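Local coordinates for beta-hexosaminidase (Neisseria gonorrhoeae, PDB 6JTJ), which probably cleaves terminal beta-1,4-linked N-acetylglucosamine from peptidoglycan fragments during cell-wall recycling, as a family 3 glycoside hydrolase of the NagZ type, at residues 53-58 with 89-94; 229-234 with 238-243; 264-269 with 273-278. One frame throughout, in Å; residues are numbered along the deposited sequence.

Contact 1 stands apart from the other two: its centre is about 42 Å from that of contact 2 and about 37 Å from that of contact 3, across the middle of the chain and away from the annotated sites. Contacts 2 and 3 are neighbours, about 13 Å between centres, and they touch. Gly230 O probably accepts from Gln264 NE2 at 2.8 Å, and Leu233 of contact 2 packs on Val265 of contact 3. Contact 3 comes close to the catalytic region, with the Pro269 side chain about 5 Å from that of Asp294, the predicted nucleophile; contact 2 lies further out. The side chains of Asp240 and Pro269 each lie about 13 Å from a bound N-acetylglucosamine.

Contact 1. Residues 53-58 with 89-94; sequences AFRLTE and TAEIKA
Arg55 and Leu56 both send N-H groups to the carboxylate of Glu91, on helix 82-94. The guanidinium grips it side-on, one nitrogen to each oxygen: NE of Arg55 donates to OE2 of Glu91 at 2.8 Å, and NH2 of Arg55 to OE1 of Glu91 at 3.0 Å. A third bond comes from the backbone, Leu56 N to Glu91 OE2 at 2.9 Å, nearly straight at 171°. Arg55 NE and Leu56 N reach OE2 from opposite faces of the carboxylate plane, so that oxygen is held between a side chain and a main-chain amide. The guanidinium and carboxylate planes are turned 42° from each other.

Arg55 gets there by folding its chain at chi2 and chi3, which swings the head group back to the acid. Glu91 does the reverse, running straight out beyond CG. Along that extended chain lies Leu56, whose CD1 is 3.7 Å from Glu91 CG, while its CD2 meets Ile92 CG1 at 4.0 Å. Leu88 and Ile51 touch Leu56, and Ile92 packs on Ile102 of strand 101-108.

In the barrel-like domain of family 3 glycoside hydrolases, this helix joins parallel strands 69-74 and 101-108; the loop after strand 47-49 is tied to it just before Thr57 caps helix 58-64. With three donors on one carboxylate, Glu91 is most likely ionised, and the loop is fixed through its main chain as well as by charge.

Contact 2. Residues 229-234 with 238-243; sequences DGRSLD and AADLAP
Arg231 and Asp240 form the ionic part of this contact, meeting end-on. NH1 of Arg231 donates to Asp240 OD1 at 2.8 Å and NH2 of Arg231 to Asp240 OD2 at 3.1 Å. The two flat groups are steeply turned, 69° between planes, and both nitrogens come in from above the carboxylate plane. The side-on edge of the same guanidinium is taken by Asp229: NE of Arg231 bonds to Asp229 OD1 at 2.9 Å and NH2 of Arg231 to Asp229 OD2 at 2.8 Å, both through syn lone pairs and close to the guanidinium plane. One arginine therefore sits between two buried aspartates, whose charges it would be expected to balance, and NH2 serves both of them.

Asp229 OD1 also accepts from the backbone N of Arg231, closing an Asx turn, so Asp229 holds both the backbone N and the guanidinium of Arg231. The chain then enters helix 233-238, which Ser232 caps, and a type I turn from Ala239 to Ala242 takes it on into helix 242-249.

Among main-chain bonds, Ala238 N to Asp234 O, 2.9 Å, is the i+4 to i bond of the short helix.

Apolar contact is slight: Leu233 CD1 touches Leu241 CD1 at 4.0 Å, the two side chains crossing at about a right angle. Leu236 packs on both Leu241 and Arg231, while Trp171 NE1 gives Asp240 OD2 a further donor.

Contact 3. Residues 264-269 with 273-278; sequences QVDTKP and SEIWLK
Val265 lies over one face of the Trp276 indole, and of all the residues here it gives the most surface to the contact. Its CG1 stands 4.0 Å from the centroid of the six-membered ring, 28° off the normal, a CH-pi contact displaced toward the rim. With CG1 anti to the backbone N (chi1 175°), that methyl also meets Ile275 CG2 at 3.6 Å, while the other branch, CG2, lies 3.7 Å from Trp276 CZ2. Leu233 of helix 233-238 touches Trp276, and Tyr262 meets the indole edge-to-face.

Beside this apolar patch, Ser273 does two jobs at the N-cap of helix 274-284. Its OG donates to Asp266 OD2 at 2.5 Å, using the anti lone pair of that oxygen, and accepts from Trp276 N at 3.0 Å in an almost straight bond of 175°. Asp266 thus reaches the helix start through the serine. Its other oxygen, OD1, takes weak bonds from the amides of Thr267 and Lys268, at the corner of the chain. A water at the indole edge bridges the two segments: it accepts from Trp276 NE1 at 3.1 Å and donates to the carbonyls Asp266 O and Lys268 O.

The outer side, at exposed Lys268, is looser. Lys268 turns its chain off past CB, and its CB stays 4.3 Å from Ser273 CB.

Ser273 OG, Trp276 N, Trp276 NE1 and Asp266 OD2 thus each have a polar partner, and the negative Asp266, relayed through Ser273, would be favourably placed at the positive end of the helix dipole.

Contact 1. Residues 53-58 with 89-94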
loop_
_atom_site.group_PDB
_atom_site.type_symbol
_atom_site.label_atom_id
_atom_site.label_comp_id
_atom_site.label_asym_id
_atom_site.label_seq_id
_atom_site.Cartn_x
_atom_site.Cartn_y
_atom_site.Cartn_z
ATOM N N ALA C 53 -17.735 15.464 -3.522
ATOM C CA ALA C 53 -18.499 14.653 -4.468
ATOM C C ALA C 53 -18.460 15.210 -5.886
ATOM O O ALA C 53 -17.412 15.694 -6.329
ATOM C CB ALA C 53 -19.934 14.476 -3.955
ATOM N N PHE C 54 -19.576 15.144 -6.607
ATOM C CA PHE C 54 -19.566 15.386 -8.049
ATOM C C PHE C 54 -19.685 16.863 -8.459
ATOM O O PHE C 54 -19.263 17.232 -9.556
ATOM C CB PHE C 54 -20.680 14.578 -8.710
ATOM C CG PHE C 54 -20.689 13.121 -8.320
ATOM C CD1 PHE C 54 -19.553 12.332 -8.497
ATOM C CD2 PHE C 54 -21.826 12.539 -7.781
ATOM C CE1 PHE C 54 -19.555 10.993 -8.142
ATOM C CE2 PHE C 54 -21.838 11.196 -7.429
ATOM C CZ PHE C 54 -20.702 10.424 -7.610
ATOM N N ARG C 55 -20.253 17.693 -7.586
ATOM C CA ARG C 55 -20.471 19.112 -7.863
ATOM C C ARG C 55 -20.168 19.915 -6.620
ATOM O O ARG C 55 -20.357 19.430 -5.514
ATOM C CB ARG C 55 -21.929 19.359 -8.259
ATOM C CG ARG C 55 -22.369 18.694 -9.558
ATOM C CD ARG C 55 -21.542 19.142 -10.760
ATOM N NE ARG C 55 -21.498 20.603 -10.907
ATOM C CZ ARG C 55 -22.479 21.349 -11.421
ATOM N NH1 ARG C 55 -23.608 20.788 -11.846
ATOM N NH2 ARG C 55 -22.335 22.668 -11.512
ATOM N N LEU C 56 -19.692 21.142 -6.791
ATOM C CA LEU C 56 -19.357 21.970 -5.638
ATOM C C LEU C 56 -20.596 22.342 -4.849
ATOM O O LEU C 56 -21.621 22.670 -5.431
ATOM C CB LEU C 56 -18.675 23.264 -6.074
ATOM C CG LEU C 56 -17.339 23.176 -6.805
ATOM C CD1 LEU C 56 -16.811 24.581 -7.064
ATOM C CD2 LEU C 56 -16.325 22.340 -6.038
ATOM N N THR C 57 -20.496 22.267 -3.528
ATOM C CA THR C 57 -21.491 22.849 -2.661
ATOM C C THR C 57 -21.116 24.305 -2.444
ATOM O O THR C 57 -20.010 24.728 -2.769
ATOM C CB THR C 57 -21.535 22.176 -1.284
ATOM O OG1 THR C 57 -20.297 22.414 -0.601
ATOM C CG2 THR C 57 -21.813 20.675 -1.416
ATOM N N GLU C 58 -22.051 25.058 -1.880
ATOM C CA GLU C 58 -21.837 26.469 -1.609
ATOM C C GLU C 58 -20.741 26.649 -0.572
ATOM O O GLU C 58 -19.949 27.577 -0.669
ATOM C CB GLU C 58 -23.130 27.138 -1.133
ATOM C CG GLU C 58 -23.268 28.597 -1.530
ATOM C CD GLU C 58 -23.281 28.799 -3.047
ATOM O OE1 GLU C 58 -23.883 27.971 -3.781
ATOM O OE2 GLU C 58 -22.677 29.788 -3.518
ATOM N N THR C 89 -14.845 20.720 -13.181
ATOM C CA THR C 89 -13.581 21.434 -13.329
ATOM C C THR C 89 -13.841 22.872 -13.756
ATOM O O THR C 89 -13.145 23.784 -13.324
ATOM C CB THR C 89 -12.598 20.738 -14.296
ATOM O OG1 THR C 89 -13.200 20.550 -15.576
ATOM C CG2 THR C 89 -12.175 19.372 -13.746
ATOM N N ALA C 90 -14.850 23.069 -14.602
ATOM C CA ALA C 90 -15.179 24.404 -15.077
ATOM C C ALA C 90 -15.608 25.286 -13.913
ATOM O O ALA C 90 -15.110 26.399 -13.767
ATOM C CB ALA C 90 -16.265 24.346 -16.130
ATOM N N GLU C 91 -16.497 24.781 -13.066
ATOM C CA GLU C 91 -16.960 25.574 -11.935
ATOM C C GLU C 91 -15.852 25.828 -10.907
ATOM O O GLU C 91 -15.843 26.863 -10.268
ATOM C CB GLU C 91 -18.225 24.974 -11.296
ATOM C CG GLU C 91 -18.035 23.702 -10.492
ATOM C CD GLU C 91 -19.336 23.169 -9.921
ATOM O OE1 GLU C 91 -20.272 23.967 -9.794
ATOM O OE2 GLU C 91 -19.449 21.959 -9.601
ATOM N N ILE C 92 -14.912 24.899 -10.758
ATOM C CA ILE C 92 -13.738 25.150 -9.920
ATOM C C ILE C 92 -12.898 26.290 -10.493
ATOM O O ILE C 92 -12.441 27.161 -9.755
ATOM C CB ILE C 92 -12.856 23.879 -9.777
ATOM C CG1 ILE C 92 -13.552 22.869 -8.859
ATOM C CG2 ILE C 92 -11.477 24.220 -9.224
ATOM C CD1 ILE C 92 -13.033 21.452 -8.984
ATOM N N LYS C 93 -12.671 26.253 -11.794
ATOM C CA LYS C 93 -11.830 27.241 -12.457
ATOM C C LYS C 93 -12.478 28.625 -12.465
ATOM O O LYS C 93 -11.786 29.638 -12.388
ATOM C CB LYS C 93 -11.500 26.802 -13.886
ATOM C CG LYS C 93 -10.701 25.508 -13.954
ATOM C CD LYS C 93 -9.660 25.509 -15.061
ATOM C CE LYS C 93 -8.621 24.398 -14.865
ATOM N NZ LYS C 93 -7.515 24.734 -13.899
ATOM N N ALA C 94 -13.806 28.661 -12.547
ATOM C CA ALA C 94 -14.547 29.924 -12.610
ATOM C C ALA C 94 -14.463 30.755 -11.332
ATOM O O ALA C 94 -14.739 31.947 -11.362
ATOM C CB ALA C 94 -16.005 29.654 -12.961
#

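Contact 2. Residues 229-234 with 238-243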
loop_
_atom_site.group_PDB
_atom_site.type_symbol
_atom_site.label_atom_id
_atom_site.label_comp_id
_atom_site.label_asym_id
_atom_site.label_seq_id
_atom_site.Cartn_x
_atom_site.Cartn_y
_atom_site.Cartn_z
ATOM N N ASP C 229 14.448 3.086 5.733
ATOM C CA ASP C 229 15.415 2.674 4.710
ATOM C C ASP C 229 16.782 2.950 5.308
ATOM O O ASP C 229 17.185 4.090 5.427
ATOM C CB ASP C 229 15.190 3.487 3.410
ATOM C CG ASP C 229 16.070 3.034 2.231
ATOM O OD1 ASP C 229 17.195 2.546 2.446
ATOM O OD2 ASP C 229 15.639 3.204 1.056
ATOM N N GLY C 230 17.503 1.890 5.649
ATOM C CA GLY C 230 18.760 2.007 6.376
ATOM C C GLY C 230 19.988 2.299 5.534
ATOM O O GLY C 230 21.099 2.308 6.056
ATOM N N ARG C 231 19.820 2.537 4.240
ATOM C CA ARG C 231 20.970 2.677 3.360
ATOM C C ARG C 231 21.631 4.031 3.466
ATOM O O ARG C 231 21.069 4.996 3.994
ATOM C CB ARG C 231 20.564 2.419 1.916
ATOM C CG ARG C 231 20.048 1.008 1.665
ATOM C CD ARG C 231 19.592 0.854 0.218
ATOM N NE ARG C 231 18.422 1.680 -0.051
ATOM C CZ ARG C 231 18.000 2.035 -1.259
ATOM N NH1 ARG C 231 18.626 1.627 -2.359
ATOM N NH2 ARG C 231 16.928 2.801 -1.368
ATOM N N SER C 232 22.841 4.101 2.930
ATOM C CA SER C 232 23.627 5.319 2.953
ATOM C C SER C 232 23.244 6.180 1.771
ATOM O O SER C 232 22.725 5.691 0.769
ATOM C CB SER C 232 25.126 4.983 2.866
ATOM O OG SER C 232 25.483 4.573 1.553
ATOM N N LEU C 233 23.567 7.467 1.869
ATOM C CA LEU C 233 23.347 8.390 0.774
ATOM C C LEU C 233 24.044 7.951 -0.509
ATOM O O LEU C 233 23.483 8.075 -1.604
ATOM C CB LEU C 233 23.807 9.798 1.164
ATOM C CG LEU C 233 23.535 10.892 0.130
ATOM C CD1 LEU C 233 22.055 10.955 -0.202
ATOM C CD2 LEU C 233 24.024 12.232 0.652
ATOM N N ASP C 234 25.268 7.441 -0.387
ATOM C CA ASP C 234 25.998 6.978 -1.571
ATOM C C ASP C 234 25.233 5.863 -2.278
ATOM O O ASP C 234 25.180 5.823 -3.499
ATOM C CB ASP C 234 27.414 6.498 -1.204
ATOM C CG ASP C 234 28.377 7.658 -0.928
ATOM O OD1 ASP C 234 28.313 8.697 -1.620
ATOM O OD2 ASP C 234 29.215 7.521 -0.018
ATOM N N ALA C 238 23.857 6.189 -6.092
ATOM C CA ALA C 238 24.200 5.217 -7.125
ATOM C C ALA C 238 22.982 4.648 -7.857
ATOM O O ALA C 238 23.127 4.066 -8.930
ATOM C CB ALA C 238 25.020 4.087 -6.511
ATOM N N ALA C 239 21.788 4.752 -7.269
ATOM C CA ALA C 239 20.619 4.077 -7.839
ATOM C C ALA C 239 19.355 4.917 -7.726
ATOM O O ALA C 239 18.986 5.603 -8.689
ATOM C CB ALA C 239 20.438 2.710 -7.183
ATOM N N ASP C 240 18.709 4.892 -6.554
ATOM C CA ASP C 240 17.327 5.410 -6.431
ATOM C C ASP C 240 17.200 6.902 -6.775
ATOM O O ASP C 240 16.206 7.327 -7.356
ATOM C CB ASP C 240 16.798 5.177 -5.028
ATOM C CG ASP C 240 16.871 3.720 -4.595
ATOM O OD1 ASP C 240 17.977 3.161 -4.584
ATOM O OD2 ASP C 240 15.825 3.136 -4.244
ATOM N N LEU C 241 18.233 7.683 -6.460
ATOM C CA LEU C 241 18.220 9.124 -6.751
ATOM C C LEU C 241 18.436 9.476 -8.192
ATOM O O LEU C 241 18.023 10.552 -8.637
ATOM C CB LEU C 241 19.252 9.871 -5.886
ATOM C CG LEU C 241 18.758 10.210 -4.488
ATOM C CD1 LEU C 241 19.927 10.560 -3.564
ATOM C CD2 LEU C 241 17.750 11.339 -4.519
ATOM N N ALA C 242 19.074 8.608 -8.949
ATOM C CA ALA C 242 19.479 8.991 -10.302
ATOM C C ALA C 242 18.301 9.388 -11.191
ATOM O O ALA C 242 18.393 10.372 -11.924
ATOM C CB ALA C 242 20.329 7.904 -10.944
ATOM N N PRO C 243 17.180 8.639 -11.137
ATOM C CA PRO C 243 16.041 9.065 -11.988
ATOM C C PRO C 243 15.469 10.440 -11.612
ATOM O O PRO C 243 15.023 11.173 -12.486
ATOM C CB PRO C 243 14.998 7.968 -11.778
ATOM C CG PRO C 243 15.776 6.776 -11.309
ATOM C CD PRO C 243 16.983 7.294 -10.579
#

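Contact 3. Residues 264-269 with 273-278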
loop_
_atom_site.group_PDB
_atom_site.type_symbol
_atom_site.label_atom_id
_atom_site.label_comp_id
_atom_site.label_asym_id
_atom_site.label_seq_id
_atom_site.Cartn_x
_atom_site.Cartn_y
_atom_site.Cartn_z
ATOM N N GLN C 264 20.444 7.183 8.068
ATOM C CA GLN C 264 21.816 7.606 7.790
ATOM C C GLN C 264 21.915 9.029 7.258
ATOM O O GLN C 264 23.006 9.591 7.221
ATOM C CB GLN C 264 22.500 6.648 6.810
ATOM C CG GLN C 264 22.848 5.301 7.423
ATOM C CD GLN C 264 23.913 4.583 6.621
ATOM O OE1 GLN C 264 24.943 5.160 6.280
ATOM N NE2 GLN C 264 23.650 3.329 6.271
ATOM N N VAL C 265 20.806 9.585 6.771
ATOM C CA VAL C 265 20.813 10.949 6.251
ATOM C C VAL C 265 20.090 11.879 7.213
ATOM O O VAL C 265 20.502 13.011 7.387
ATOM C CB VAL C 265 20.184 11.024 4.843
ATOM C CG1 VAL C 265 20.087 12.469 4.350
ATOM C CG2 VAL C 265 20.989 10.197 3.850
ATOM N N ASP C 266 18.973 11.429 7.771
ATOM C CA ASP C 266 18.185 12.265 8.661
ATOM C C ASP C 266 17.197 11.401 9.412
ATOM O O ASP C 266 16.712 10.387 8.899
ATOM C CB ASP C 266 17.429 13.369 7.876
ATOM C CG ASP C 266 16.876 14.467 8.776
ATOM O OD1 ASP C 266 16.983 14.359 10.008
ATOM O OD2 ASP C 266 16.319 15.454 8.267
ATOM N N THR C 267 16.909 11.811 10.640
ATOM C CA THR C 267 15.991 11.079 11.507
ATOM C C THR C 267 14.545 11.379 11.155
ATOM O O THR C 267 13.638 10.709 11.623
ATOM C CB THR C 267 16.204 11.466 12.978
ATOM O OG1 THR C 267 16.079 12.886 13.087
ATOM C CG2 THR C 267 17.586 11.038 13.436
ATOM N N LYS C 268 14.332 12.417 10.359
ATOM C CA LYS C 268 12.988 12.794 9.955
ATOM C C LYS C 268 12.608 12.191 8.610
ATOM O O LYS C 268 13.464 12.035 7.743
ATOM C CB LYS C 268 12.889 14.306 9.864
ATOM C CG LYS C 268 13.040 14.976 11.217
ATOM C CD LYS C 268 13.130 16.478 11.077
ATOM C CE LYS C 268 13.124 17.117 12.461
ATOM N NZ LYS C 268 13.022 18.604 12.456
ATOM N N PRO C 269 11.313 11.862 8.432
ATOM C CA PRO C 269 10.846 11.456 7.104
ATOM C C PRO C 269 11.189 12.523 6.067
ATOM O O PRO C 269 11.197 13.711 6.386
ATOM C CB PRO C 269 9.325 11.353 7.257
ATOM C CG PRO C 269 9.059 11.373 8.720
ATOM C CD PRO C 269 10.208 12.064 9.376
ATOM N N SER C 273 11.971 16.876 6.072
ATOM C CA SER C 273 13.420 16.980 6.282
ATOM C C SER C 273 14.074 18.080 5.458
ATOM O O SER C 273 14.121 17.987 4.234
ATOM C CB SER C 273 14.086 15.664 5.915
ATOM O OG SER C 273 15.501 15.801 5.895
ATOM N N GLU C 274 14.604 19.099 6.130
ATOM C CA GLU C 274 15.386 20.163 5.482
ATOM C C GLU C 274 16.555 19.599 4.723
ATOM O O GLU C 274 16.909 20.082 3.654
ATOM C CB GLU C 274 15.952 21.136 6.512
ATOM C CG GLU C 274 14.934 22.050 7.150
ATOM C CD GLU C 274 15.587 23.133 8.002
ATOM O OE1 GLU C 274 16.510 22.807 8.787
ATOM O OE2 GLU C 274 15.186 24.308 7.889
ATOM N N ILE C 275 17.176 18.578 5.293
ATOM C CA ILE C 275 18.323 17.950 4.658
ATOM C C ILE C 275 17.901 17.382 3.289
ATOM O O ILE C 275 18.500 17.712 2.262
ATOM C CB ILE C 275 18.946 16.876 5.580
ATOM C CG1 ILE C 275 19.582 17.552 6.814
ATOM C CG2 ILE C 275 19.997 16.070 4.833
ATOM C CD1 ILE C 275 19.871 16.625 7.974
ATOM N N TRP C 276 16.848 16.572 3.275
ATOM C CA TRP C 276 16.391 15.982 2.014
ATOM C C TRP C 276 15.922 17.045 1.027
ATOM O O TRP C 276 16.288 17.013 -0.143
ATOM C CB TRP C 276 15.289 14.930 2.240
ATOM C CG TRP C 276 15.823 13.617 2.643
ATOM C CD1 TRP C 276 15.628 12.979 3.830
ATOM C CD2 TRP C 276 16.647 12.762 1.859
ATOM N NE1 TRP C 276 16.288 11.777 3.839
ATOM C CE2 TRP C 276 16.943 11.634 2.645
ATOM C CE3 TRP C 276 17.186 12.850 0.571
ATOM C CZ2 TRP C 276 17.734 10.575 2.174
ATOM C CZ3 TRP C 276 17.999 11.828 0.115
ATOM C CH2 TRP C 276 18.246 10.687 0.904
ATOM N N LEU C 277 15.106 17.979 1.497
ATOM C CA LEU C 277 14.411 18.885 0.605
ATOM C C LEU C 277 15.225 20.129 0.224
ATOM O O LEU C 277 15.180 20.551 -0.928
ATOM C CB LEU C 277 13.061 19.285 1.206
ATOM C CG LEU C 277 12.138 18.126 1.590
ATOM C CD1 LEU C 277 10.833 18.661 2.153
ATOM C CD2 LEU C 277 11.864 17.204 0.403
ATOM N N LYS C 278 15.967 20.706 1.162
ATOM C CA LYS C 278 16.714 21.923 0.855
ATOM C C LYS C 278 18.123 21.602 0.440
ATOM O O LYS C 278 18.584 22.014 -0.612
ATOM C CB LYS C 278 16.712 22.882 2.046
ATOM C CG LYS C 278 15.333 23.444 2.321
ATOM C CD LYS C 278 15.349 24.478 3.428
ATOM C CE LYS C 278 13.961 25.060 3.589
ATOM N NZ LYS C 278 13.832 25.815 4.855
HETATM O O HOH W 1 15.253 10.474 6.465
#